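Local coordinates for protein chitinase A (Cycas revoluta, PDB 4MNK) that probably cleaves chitin, as other family 18 glycoside hydrolases do, and binds N-acetylglucosamine oligosaccharide in its pocket, at residues Pro11-Ser16 / Ser329-Ile334; Ser21-Arg26 / Pro60-Leu65; Leu236-Phe241 / Ala311-Tyr316; Val291-Tyr296 / Tyr304-Ser309. One frame throughout, in Å; residues are numbered along the deposited sequence. Where two conformers were deposited one is given.

Contact 1 of 4, residues Pro11-Ser16 / Ser329-Ile334; sequences PAYSVS and SVNQDI. With NAG (2-acetamido-2-deoxy-beta-D-glucopyranose), chain B; NAG (2-acetamido-2-deoxy-beta-D-glucopyranose), chain C.
N331 reaches from 329-334 into the corner formed by P11, Y13 and S14, and its side chain joins the two loops. Its CB lies beside the S14 hydroxyl, 3.6 Å from S14 OG, and CG packs on P11 CG and S14 CB. With chi1 at 63°, CG is folded in between the residue's own N and carbonyl carbon, which turns the amide back toward S329. N331 ND2 presses on the proline ring, 3.1 Å from P11 CD, and donates a bent bond (137°) to S329 OG at 2.7 Å. N331 OD1 points the other way, 3.5 Å from S14 CB and toward Y13, whose ring plane stands 84° from that of the amide. A water at the edge of the Y13 ring, 2.6 Å from Y13 OH, also bonds S329 OG and donates to O7 of the chain C NAG; Q332 NE2 gives that same O7 a further bond of 2.9 Å. Over one ring face, near its centre, sits C5 of the chain B NAG. An alanine in place of Y13 would probably leave this sugar without its platform and the water without one of its anchors. Both loops leave the C-terminal ends of adjacent parallel strands of the TIM barrel, 5-11 and 324-328; V330 packs on W10, Q332 on L240 and F241 of strand 234-247, and the D333 carboxylate accepts from I337 and L338 where helix 337-346 begins.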
# COMPACT_ATOMS: atom_id res chain seq x y z
N PRO A 11 1.94 10.11 -1.37
CA PRO A 11 1.57 10.29 -2.76
C PRO A 11 1.84 11.72 -3.23
O PRO A 11 1.44 12.69 -2.58
CB PRO A 11 0.08 9.98 -2.76
CG PRO A 11 -0.39 10.41 -1.40
CD PRO A 11 0.80 10.36 -0.46
N ALA A 12 2.51 11.84 -4.37
CA ALA A 12 2.90 13.13 -4.92
C ALA A 12 1.74 14.10 -5.18
O ALA A 12 1.93 15.31 -5.15
CB ALA A 12 3.74 12.95 -6.18
N TYR A 13 0.54 13.56 -5.40
CA TYR A 13 -0.65 14.39 -5.65
C TYR A 13 -0.95 15.34 -4.49
O TYR A 13 -1.61 16.37 -4.68
CB TYR A 13 -1.89 13.54 -5.98
CG TYR A 13 -2.57 12.88 -4.78
CD1 TYR A 13 -3.28 13.63 -3.85
CD2 TYR A 13 -2.52 11.50 -4.60
CE1 TYR A 13 -3.90 13.04 -2.75
CE2 TYR A 13 -3.14 10.89 -3.50
CZ TYR A 13 -3.82 11.67 -2.58
OH TYR A 13 -4.44 11.10 -1.49
N SER A 14 -0.47 14.99 -3.30
CA SER A 14 -0.84 15.71 -2.08
C SER A 14 0.11 16.85 -1.72
O SER A 14 -0.06 17.48 -0.68
CB SER A 14 -0.94 14.72 -0.90
OG SER A 14 0.34 14.25 -0.51
N VAL A 15 1.07 17.14 -2.59
CA VAL A 15 2.17 18.06 -2.28
C VAL A 15 1.76 19.45 -1.74
O VAL A 15 2.39 19.96 -0.82
CB VAL A 15 3.18 18.18 -3.47
CG1 VAL A 15 2.57 18.93 -4.65
CG2 VAL A 15 4.49 18.83 -3.01
N SER A 16 0.70 20.03 -2.31
CA SER A 16 0.27 21.37 -1.92
C SER A 16 -0.33 21.42 -0.51
O SER A 16 -0.12 22.39 0.23
CB SER A 16 -0.72 21.96 -2.93
OG SER A 16 -0.13 22.07 -4.22
N SER A 329 -2.40 6.23 3.04
CA SER A 329 -1.18 6.96 2.68
C SER A 329 -1.00 8.07 3.72
O SER A 329 -1.99 8.55 4.30
CB SER A 329 -1.28 7.53 1.26
OG SER A 329 -2.42 8.35 1.08
N VAL A 330 0.24 8.50 3.95
CA VAL A 330 0.57 9.30 5.13
C VAL A 330 -0.05 10.70 5.17
O VAL A 330 -0.22 11.27 6.25
CB VAL A 330 2.09 9.35 5.41
CG1 VAL A 330 2.64 7.95 5.64
CG2 VAL A 330 2.85 10.05 4.28
N ASN A 331 -0.39 11.24 4.01
CA ASN A 331 -1.08 12.53 3.92
C ASN A 331 -2.50 12.49 4.50
O ASN A 331 -3.08 13.53 4.79
CB ASN A 331 -1.15 13.01 2.47
CG ASN A 331 -1.94 12.07 1.58
OD1 ASN A 331 -2.93 12.46 0.95
ND2 ASN A 331 -1.53 10.82 1.54
N GLN A 332 -3.03 11.28 4.68
CA GLN A 332 -4.42 11.10 5.13
C GLN A 332 -4.58 11.13 6.66
O GLN A 332 -5.71 11.11 7.16
CB GLN A 332 -4.99 9.81 4.56
CG GLN A 332 -5.09 9.77 3.04
CD GLN A 332 -5.42 8.39 2.51
OE1 GLN A 332 -5.03 7.37 3.10
NE2 GLN A 332 -6.14 8.34 1.40
N ASP A 333 -3.46 11.16 7.38
CA ASP A 333 -3.45 11.27 8.83
C ASP A 333 -2.47 12.40 9.17
O ASP A 333 -1.31 12.16 9.52
CB ASP A 333 -3.02 9.94 9.46
CG ASP A 333 -3.13 9.92 10.98
OD1 ASP A 333 -3.32 10.98 11.63
OD2 ASP A 333 -3.00 8.81 11.54
N ILE A 334 -2.95 13.63 9.04
CA ILE A 334 -2.07 14.80 9.08
C ILE A 334 -1.35 14.97 10.42
O ILE A 334 -0.23 15.47 10.46
CB ILE A 334 -2.77 16.11 8.61
CG1 ILE A 334 -3.89 16.53 9.56
CG2 ILE A 334 -3.28 15.96 7.17
CD1 ILE A 334 -4.38 17.96 9.35
C1 NAG B . -5.47 10.38 -6.82
C2 NAG B . -5.54 10.94 -8.24
C3 NAG B . -5.41 12.47 -8.25
C4 NAG B . -6.27 13.14 -7.19
C5 NAG B . -6.12 12.44 -5.83
C6 NAG B . -7.05 13.02 -4.77
C7 NAG B . -4.75 9.34 -9.92
C8 NAG B . -3.57 8.86 -10.72
N2 NAG B . -4.52 10.35 -9.09
O3 NAG B . -5.77 12.96 -9.52
O4 NAG B . -5.89 14.49 -7.08
O5 NAG B . -6.38 11.05 -5.98
O6 NAG B . -8.38 12.64 -5.02
O7 NAG B . -5.85 8.79 -10.05
C1 NAG C . -5.32 5.67 -4.48
C2 NAG C . -5.99 6.86 -3.79
C3 NAG C . -6.38 7.92 -4.81
C4 NAG C . -5.23 8.28 -5.75
C5 NAG C . -4.46 7.04 -6.24
C6 NAG C . -3.14 7.42 -6.91
C7 NAG C . -7.17 6.38 -1.71
C8 NAG C . -8.45 5.92 -1.08
N2 NAG C . -7.16 6.43 -3.04
O3 NAG C . -6.81 9.08 -4.12
O4 NAG C . -5.74 8.96 -6.88
O5 NAG C . -4.18 6.13 -5.18
O6 NAG C . -2.25 7.95 -5.95
O7 NAG C . -6.21 6.68 -1.00
O HOH W 1 -4.02 8.51 -1.21
O HOH W 2 -7.12 11.04 0.42

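Contact 2 of 4, residues Ser21-Arg26 / Pro60-Leu65; sequences SKINSR and PTVRRL
In one of its two conformers S25, chi1 50°, aims OG at V62 O, a 2.6 Å hydrogen bond the other may not keep; the R64 chain, extended from CG to NE, carries its guanidinium across to S21. These groups tie the link between strands 5-11 and 30-36 to the C-terminal end of helix 52-63, on the periphery of the TIM barrel. R64 NH1 donates to S21 O at 2.8 Å (162°), nearly in its own guanidinium plane and on a carbonyl lone pair. R64 NH2 turns back to T61 O at 2.9 Å, and a water links NH2 to I23 O, so three oxygens along its edge fix its rotation. L65 lies against one face of that guanidinium, and its CD1 rests 3.4 Å from I23 O. With L65 cut back to an alanine, the guanidinium would probably lose its apolar cover on this face, and a gap would open beside I23 O. The T61 methyl, CG2, packs 3.5 Å from S21 N, while its hydroxyl bonds D57 O. Deeper in, I23 CD1 meets V62 CG1 at 3.9 Å, both side chains leaning on L31 of strand 30-36. N24 OD1 accepts from R26 N in an Asx turn. At the outer rim R26 slants across L65, NH1 nearest its CB; one water accepts from R26 NH1 at 2.8 Å and donates to L65 O at 2.7 Å.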
# COMPACT_ATOMS: atom_id res chain seq x y z
N SER A 21 7.76 17.61 3.93
CA SER A 21 8.21 18.20 5.19
C SER A 21 7.25 17.96 6.36
O SER A 21 7.65 18.06 7.52
CB SER A 21 8.47 19.70 5.02
OG SER A 21 7.28 20.37 4.66
N LYS A 22 5.99 17.65 6.05
CA LYS A 22 4.96 17.42 7.07
C LYS A 22 4.94 15.99 7.60
O LYS A 22 4.30 15.72 8.62
CB LYS A 22 3.58 17.80 6.54
CG LYS A 22 3.34 19.30 6.43
CD LYS A 22 1.88 19.60 6.19
CE LYS A 22 1.58 21.09 6.34
NZ LYS A 22 1.64 21.52 7.76
N ILE A 23 5.62 15.07 6.91
CA ILE A 23 5.68 13.67 7.34
C ILE A 23 6.47 13.56 8.63
O ILE A 23 7.59 14.07 8.72
CB ILE A 23 6.34 12.76 6.27
CG1 ILE A 23 5.60 12.84 4.94
CG2 ILE A 23 6.43 11.31 6.77
CD1 ILE A 23 6.36 12.25 3.76
N ASN A 24 5.90 12.90 9.64
CA ASN A 24 6.67 12.63 10.85
C ASN A 24 7.55 11.40 10.63
O ASN A 24 7.17 10.27 10.99
CB ASN A 24 5.77 12.46 12.08
CG ASN A 24 6.57 12.39 13.37
OD1 ASN A 24 7.79 12.23 13.35
ND2 ASN A 24 5.89 12.50 14.50
N SER A 25 8.72 11.61 10.04
CA SER A 25 9.58 10.49 9.67
C SER A 25 10.22 9.76 10.85
O SER A 25 10.85 8.72 10.67
CB SER A 25 10.64 10.93 8.66
OG SER A 25 11.30 12.09 9.11
N ARG A 26 10.06 10.30 12.06
CA ARG A 26 10.48 9.61 13.29
C ARG A 26 9.72 8.31 13.51
O ARG A 26 10.19 7.42 14.21
CB ARG A 26 10.30 10.52 14.51
CG ARG A 26 11.19 11.74 14.55
CD ARG A 26 10.83 12.67 15.71
NE ARG A 26 9.56 13.36 15.49
CZ ARG A 26 9.42 14.53 14.88
NH1 ARG A 26 10.48 15.18 14.41
NH2 ARG A 26 8.22 15.07 14.75
N PRO A 60 16.14 13.93 1.02
CA PRO A 60 16.79 14.83 1.98
C PRO A 60 15.81 15.47 2.97
O PRO A 60 16.14 15.63 4.14
CB PRO A 60 17.43 15.90 1.08
CG PRO A 60 17.64 15.21 -0.22
CD PRO A 60 16.48 14.27 -0.37
N THR A 61 14.60 15.80 2.51
CA THR A 61 13.60 16.41 3.38
C THR A 61 13.16 15.48 4.51
O THR A 61 13.21 15.85 5.68
CB THR A 61 12.37 16.91 2.59
OG1 THR A 61 12.76 18.03 1.80
CG2 THR A 61 11.25 17.35 3.53
N VAL A 62 12.74 14.26 4.17
CA VAL A 62 12.24 13.36 5.20
C VAL A 62 13.35 12.91 6.16
O VAL A 62 13.10 12.70 7.34
CB VAL A 62 11.44 12.15 4.64
CG1 VAL A 62 10.25 12.63 3.81
CG2 VAL A 62 12.34 11.20 3.84
N ARG A 63 14.58 12.82 5.66
CA ARG A 63 15.69 12.39 6.50
C ARG A 63 16.11 13.44 7.54
O ARG A 63 16.76 13.11 8.52
CB ARG A 63 16.89 11.93 5.66
CG ARG A 63 16.62 10.67 4.84
CD ARG A 63 17.90 10.10 4.25
NE ARG A 63 18.49 9.09 5.13
CZ ARG A 63 19.61 8.41 4.88
NH1 ARG A 63 20.30 8.62 3.77
NH2 ARG A 63 20.03 7.51 5.76
N ARG A 64 15.71 14.70 7.35
CA ARG A 64 16.08 15.76 8.30
C ARG A 64 15.52 15.51 9.71
O ARG A 64 16.16 15.88 10.70
CB ARG A 64 15.66 17.14 7.77
CG ARG A 64 14.27 17.58 8.19
CD ARG A 64 13.75 18.73 7.35
NE ARG A 64 12.46 19.20 7.87
CZ ARG A 64 11.30 18.56 7.73
NH1 ARG A 64 10.20 19.08 8.25
NH2 ARG A 64 11.24 17.40 7.08
N LEU A 65 14.35 14.88 9.79
CA LEU A 65 13.70 14.60 11.08
C LEU A 65 14.13 13.27 11.67
O LEU A 65 14.08 13.06 12.88
CB LEU A 65 12.18 14.64 10.95
CG LEU A 65 11.51 15.92 10.42
CD1 LEU A 65 10.01 15.74 10.36
CD2 LEU A 65 11.86 17.14 11.27
O HOH W 3 9.46 15.17 6.84
O HOH W 4 13.27 15.04 14.54

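Contact 3 of 4, residues Leu236-Phe241 / Ala311-Tyr316; sequences LGIPLF and ALKVQY. With NAG (2-acetamido-2-deoxy-beta-D-glucopyranose), chain C.
I238 and L236 point from strand 234-247 at helix 307-319, a strand-to-helix packing of the TIM barrel in which the two segments run antiparallel (174°) with axes 9.8 Å apart. They share the filling about equally: I238 CD1 touches V314 CG2 at 4.0 Å, the two side chains crossing at about a right angle, and lies near K313 CB as well. L236 has CG anti to its backbone N (chi1 177°), and this lets CD2 reach K313 O at 3.7 Å and the edge of the Y316 ring, 4.2 Å away at Y316 CD2.

Beyond these apolar touches, the stretched K313 chain runs alongside I238, past it in the opposite sense. Its buried ammonium bonds A206 O, forms a salt bridge with D305 and gives a bond of 2.8 Å from NZ to a water, which donates to G237 O. Farther out, helix 337-346 backs V314 through A342 and W346, and I221 of helix 217-227 touches both L236 and Y316. Farther along strand 234-247, past L240, the chain enters the sugar site: C8, the acetyl methyl of the chain C NAG, sits 3.6 Å above the F241 ring plane, over its centre.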
# COMPACT_ATOMS: atom_id res chain seq x y z
N LEU A 236 2.39 -5.89 6.58
CA LEU A 236 0.93 -5.76 6.64
C LEU A 236 0.45 -4.34 6.37
O LEU A 236 0.77 -3.42 7.12
CB LEU A 236 0.41 -6.24 7.99
CG LEU A 236 -1.09 -6.10 8.24
CD1 LEU A 236 -1.90 -7.04 7.35
CD2 LEU A 236 -1.41 -6.34 9.70
N GLY A 237 -0.35 -4.17 5.32
CA GLY A 237 -0.92 -2.87 5.00
C GLY A 237 -2.07 -2.48 5.90
O GLY A 237 -2.91 -3.32 6.25
N ILE A 238 -2.09 -1.21 6.29
CA ILE A 238 -3.16 -0.63 7.10
C ILE A 238 -3.56 0.68 6.41
O ILE A 238 -2.70 1.53 6.14
CB ILE A 238 -2.70 -0.34 8.55
CG1 ILE A 238 -2.16 -1.62 9.22
CG2 ILE A 238 -3.84 0.28 9.37
CD1 ILE A 238 -1.48 -1.40 10.56
N PRO A 239 -4.87 0.85 6.12
CA PRO A 239 -5.30 2.07 5.44
C PRO A 239 -5.42 3.27 6.39
O PRO A 239 -5.82 3.11 7.55
CB PRO A 239 -6.67 1.69 4.90
CG PRO A 239 -7.19 0.71 5.89
CD PRO A 239 -6.00 -0.06 6.39
N LEU A 240 -5.05 4.44 5.89
CA LEU A 240 -5.26 5.70 6.61
C LEU A 240 -6.48 6.44 6.06
O LEU A 240 -6.64 7.65 6.26
CB LEU A 240 -4.01 6.57 6.58
CG LEU A 240 -2.84 6.03 7.41
CD1 LEU A 240 -1.61 6.90 7.22
CD2 LEU A 240 -3.20 5.91 8.88
N PHE A 241 -7.34 5.68 5.39
CA PHE A 241 -8.61 6.17 4.88
C PHE A 241 -9.68 5.15 5.22
O PHE A 241 -9.37 3.98 5.49
CB PHE A 241 -8.55 6.37 3.36
CG PHE A 241 -8.40 5.09 2.59
CD1 PHE A 241 -7.14 4.53 2.37
CD2 PHE A 241 -9.52 4.42 2.09
CE1 PHE A 241 -7.00 3.34 1.66
CE2 PHE A 241 -9.39 3.23 1.39
CZ PHE A 241 -8.13 2.69 1.17
N ALA A 311 -3.55 -0.56 16.86
CA ALA A 311 -2.74 -1.24 17.87
C ALA A 311 -2.93 -2.75 17.80
O ALA A 311 -1.97 -3.51 17.90
CB ALA A 311 -3.06 -0.72 19.26
N LEU A 312 -4.17 -3.18 17.62
CA LEU A 312 -4.47 -4.61 17.52
C LEU A 312 -3.88 -5.24 16.26
O LEU A 312 -3.35 -6.34 16.31
CB LEU A 312 -5.98 -4.85 17.62
CG LEU A 312 -6.58 -4.60 19.01
CD1 LEU A 312 -8.09 -4.52 18.93
CD2 LEU A 312 -6.14 -5.65 20.03
N LYS A 313 -3.96 -4.52 15.13
CA LYS A 313 -3.39 -5.01 13.87
C LYS A 313 -1.87 -5.12 13.93
O LYS A 313 -1.29 -6.07 13.41
CB LYS A 313 -3.81 -4.13 12.70
CG LYS A 313 -5.22 -4.37 12.24
CD LYS A 313 -5.56 -3.51 11.05
CE LYS A 313 -6.90 -3.93 10.49
NZ LYS A 313 -7.21 -3.16 9.26
N VAL A 314 -1.23 -4.13 14.56
CA VAL A 314 0.23 -4.12 14.67
C VAL A 314 0.71 -5.23 15.60
O VAL A 314 1.70 -5.91 15.30
CB VAL A 314 0.75 -2.73 15.09
CG1 VAL A 314 2.24 -2.76 15.38
CG2 VAL A 314 0.45 -1.71 14.00
N GLN A 315 -0.00 -5.45 16.70
CA GLN A 315 0.31 -6.56 17.60
C GLN A 315 0.10 -7.89 16.89
O GLN A 315 0.90 -8.81 17.05
CB GLN A 315 -0.52 -6.47 18.88
CG GLN A 315 -0.10 -7.46 19.97
CD GLN A 315 1.36 -7.32 20.38
OE1 GLN A 315 1.91 -6.21 20.41
NE2 GLN A 315 1.99 -8.43 20.72
N TYR A 316 -0.98 -7.99 16.10
CA TYR A 316 -1.22 -9.16 15.25
C TYR A 316 -0.02 -9.44 14.35
O TYR A 316 0.45 -10.58 14.26
CB TYR A 316 -2.50 -8.99 14.42
CG TYR A 316 -2.64 -10.00 13.31
CD1 TYR A 316 -3.21 -11.26 13.54
CD2 TYR A 316 -2.18 -9.72 12.02
CE1 TYR A 316 -3.33 -12.20 12.52
CE2 TYR A 316 -2.29 -10.65 10.99
CZ TYR A 316 -2.87 -11.88 11.25
OH TYR A 316 -2.97 -12.80 10.23
C1 NAG C . -5.32 5.67 -4.48
C2 NAG C . -5.99 6.86 -3.79
C3 NAG C . -6.38 7.92 -4.81
C4 NAG C . -5.23 8.28 -5.75
C5 NAG C . -4.46 7.04 -6.24
C6 NAG C . -3.14 7.42 -6.91
C7 NAG C . -7.17 6.38 -1.71
C8 NAG C . -8.45 5.92 -1.08
N2 NAG C . -7.16 6.43 -3.04
O3 NAG C . -6.81 9.08 -4.12
O4 NAG C . -5.74 8.96 -6.88
O5 NAG C . -4.18 6.13 -5.18
O6 NAG C . -2.25 7.95 -5.95
O7 NAG C . -6.21 6.68 -1.00
O HOH W 5 -5.30 -3.94 7.36

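Contact 4 of 4, residues Val291-Tyr296 / Tyr304-Ser309; sequences VSAYAY and YDNQQS
A293 and Y304 are joined first by backbone bonds. They form an antiparallel hydrogen-bonded pair between strands 292-297 and 300-304, A293 N giving to Y304 O and Y304 N to A293 O, each at 2.9 Å. Just before, V291 and S292 make a G1 beta bulge opposite D287. This hairpin belongs to the alpha+beta insertion of class V plant chitinases, which here precedes helix 307-319.

The aromatic contacts come next. With chi1 at 59°, CG of Y304 sits between its own N and carbonyl carbon, and the ring folds back over the neighbouring strand. A293 CB makes a CH-pi contact 3.9 Å from the ring centroid, 20° off the normal, while A295 N lies at the ring edge, in its plane. A295 CB follows the ring to its tip, 3.7 Å from Y304 OH, which bonds E284 beyond. The N306 amide also packs on the A293 methyl, N306 ND2 lying 3.6 Å from A293 CB.

Side-chain polar bonds start the helix. N306 is its N-cap: N306 OD1 accepts a nearly straight bond (172°) from S309 N, and N306 N gives to S309 OG, a capping box. S309 OG itself donates to the anti lone pair of D305 OD1 at 2.7 Å, and S309 CB packs on S292 CA.

D305 is thus buried but well supplied, with the S309 hydroxyl on one oxygen and the K313 ammonium on the other. Together with the nearby helix start, these would probably favour its ionised form.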
# COMPACT_ATOMS: atom_id res chain seq x y z
N VAL A 291 -12.36 -6.25 14.34
CA VAL A 291 -11.20 -5.43 14.71
C VAL A 291 -11.13 -4.23 13.76
O VAL A 291 -10.27 -4.15 12.88
CB VAL A 291 -9.87 -6.23 14.77
CG1 VAL A 291 -8.75 -5.37 15.33
CG2 VAL A 291 -10.03 -7.50 15.61
N SER A 292 -12.08 -3.31 13.94
CA SER A 292 -12.24 -2.16 13.07
C SER A 292 -13.09 -1.12 13.78
O SER A 292 -13.60 -1.36 14.87
CB SER A 292 -12.90 -2.57 11.76
OG SER A 292 -14.29 -2.80 11.94
N ALA A 293 -13.23 0.04 13.14
CA ALA A 293 -14.09 1.09 13.66
C ALA A 293 -15.06 1.55 12.59
O ALA A 293 -14.83 1.36 11.39
CB ALA A 293 -13.25 2.27 14.14
N TYR A 294 -16.15 2.15 13.03
CA TYR A 294 -17.02 2.88 12.13
C TYR A 294 -17.60 4.10 12.81
O TYR A 294 -17.61 4.20 14.04
CB TYR A 294 -18.11 1.99 11.51
CG TYR A 294 -19.05 1.30 12.47
CD1 TYR A 294 -20.28 1.87 12.79
CD2 TYR A 294 -18.75 0.05 13.00
CE1 TYR A 294 -21.18 1.22 13.65
CE2 TYR A 294 -19.63 -0.61 13.86
CZ TYR A 294 -20.84 -0.01 14.18
OH TYR A 294 -21.71 -0.66 15.02
N ALA A 295 -18.05 5.06 12.00
CA ALA A 295 -18.65 6.28 12.52
C ALA A 295 -19.81 6.67 11.63
O ALA A 295 -19.77 6.46 10.41
CB ALA A 295 -17.62 7.39 12.59
N TYR A 296 -20.85 7.23 12.24
CA TYR A 296 -22.04 7.61 11.49
C TYR A 296 -22.66 8.89 12.02
O TYR A 296 -22.58 9.19 13.21
CB TYR A 296 -23.06 6.46 11.48
CG TYR A 296 -23.57 6.09 12.85
CD1 TYR A 296 -22.94 5.11 13.62
CD2 TYR A 296 -24.69 6.73 13.40
CE1 TYR A 296 -23.41 4.77 14.88
CE2 TYR A 296 -25.16 6.41 14.67
CZ TYR A 296 -24.51 5.43 15.40
OH TYR A 296 -24.98 5.10 16.65
N TYR A 304 -13.39 2.29 9.04
CA TYR A 304 -11.98 2.69 9.02
C TYR A 304 -11.22 2.03 10.17
O TYR A 304 -11.79 1.28 10.96
CB TYR A 304 -11.87 4.23 9.14
CG TYR A 304 -12.51 4.77 10.40
CD1 TYR A 304 -11.74 5.12 11.51
CD2 TYR A 304 -13.90 4.90 10.49
CE1 TYR A 304 -12.34 5.60 12.68
CE2 TYR A 304 -14.50 5.38 11.65
CZ TYR A 304 -13.72 5.72 12.73
OH TYR A 304 -14.34 6.19 13.87
N ASP A 305 -9.92 2.32 10.24
CA ASP A 305 -9.11 1.90 11.37
C ASP A 305 -8.87 3.07 12.32
O ASP A 305 -8.57 4.18 11.88
CB ASP A 305 -7.78 1.32 10.89
CG ASP A 305 -7.90 -0.13 10.48
OD1 ASP A 305 -8.17 -0.97 11.36
OD2 ASP A 305 -7.74 -0.42 9.27
N ASN A 306 -9.02 2.80 13.61
CA ASN A 306 -8.77 3.82 14.62
C ASN A 306 -7.60 3.43 15.53
O ASN A 306 -6.89 2.46 15.26
CB ASN A 306 -10.04 4.17 15.41
CG ASN A 306 -10.49 3.07 16.37
OD1 ASN A 306 -9.88 2.00 16.46
ND2 ASN A 306 -11.57 3.34 17.08
N GLN A 307 -7.42 4.19 16.60
CA GLN A 307 -6.30 3.99 17.51
C GLN A 307 -6.27 2.56 18.06
O GLN A 307 -5.21 1.92 18.11
CB GLN A 307 -6.37 5.02 18.64
CG GLN A 307 -6.19 6.49 18.18
CD GLN A 307 -7.50 7.24 17.87
OE1 GLN A 307 -8.42 6.71 17.23
NE2 GLN A 307 -7.56 8.49 18.31
N GLN A 308 -7.43 2.05 18.45
CA GLN A 308 -7.55 0.70 18.99
C GLN A 308 -7.30 -0.38 17.94
O GLN A 308 -6.53 -1.31 18.17
CB GLN A 308 -8.90 0.49 19.66
CG GLN A 308 -9.03 -0.84 20.38
CD GLN A 308 -10.30 -0.97 21.18
OE1 GLN A 308 -11.19 -0.12 21.12
NE2 GLN A 308 -10.40 -2.04 21.95
N SER A 309 -7.94 -0.27 16.78
CA SER A 309 -7.79 -1.31 15.76
C SER A 309 -6.38 -1.35 15.19
O SER A 309 -5.87 -2.43 14.89
CB SER A 309 -8.86 -1.20 14.66
OG SER A 309 -8.67 -0.06 13.86
O HOH W 6 -10.07 -2.66 10.39

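In the fold
Contacts 1 and 3 meet at the sugar site: Q332 CB is 3.2 Å from L240 O, and both contacts touch the chain C NAG, where W328 also binds. The pocket residues Y13, F241 and Q332 thus come from the loops that follow strands 5-11 and 324-328 and from within strand 234-247. Contact 2 lies on the outer flank, its centre 13 Å from that of contact 1, joined by V330 CG2 on I23 CG1 at 4.0 Å. Contacts 3 and 4, centres 11 Å apart, share helix 307-319 and are locked by K313 NZ to D305 OD2 at 2.8 Å, tying the insertion to the barrel. Contacts 2 and 4 are farthest apart, about 27 Å between centres.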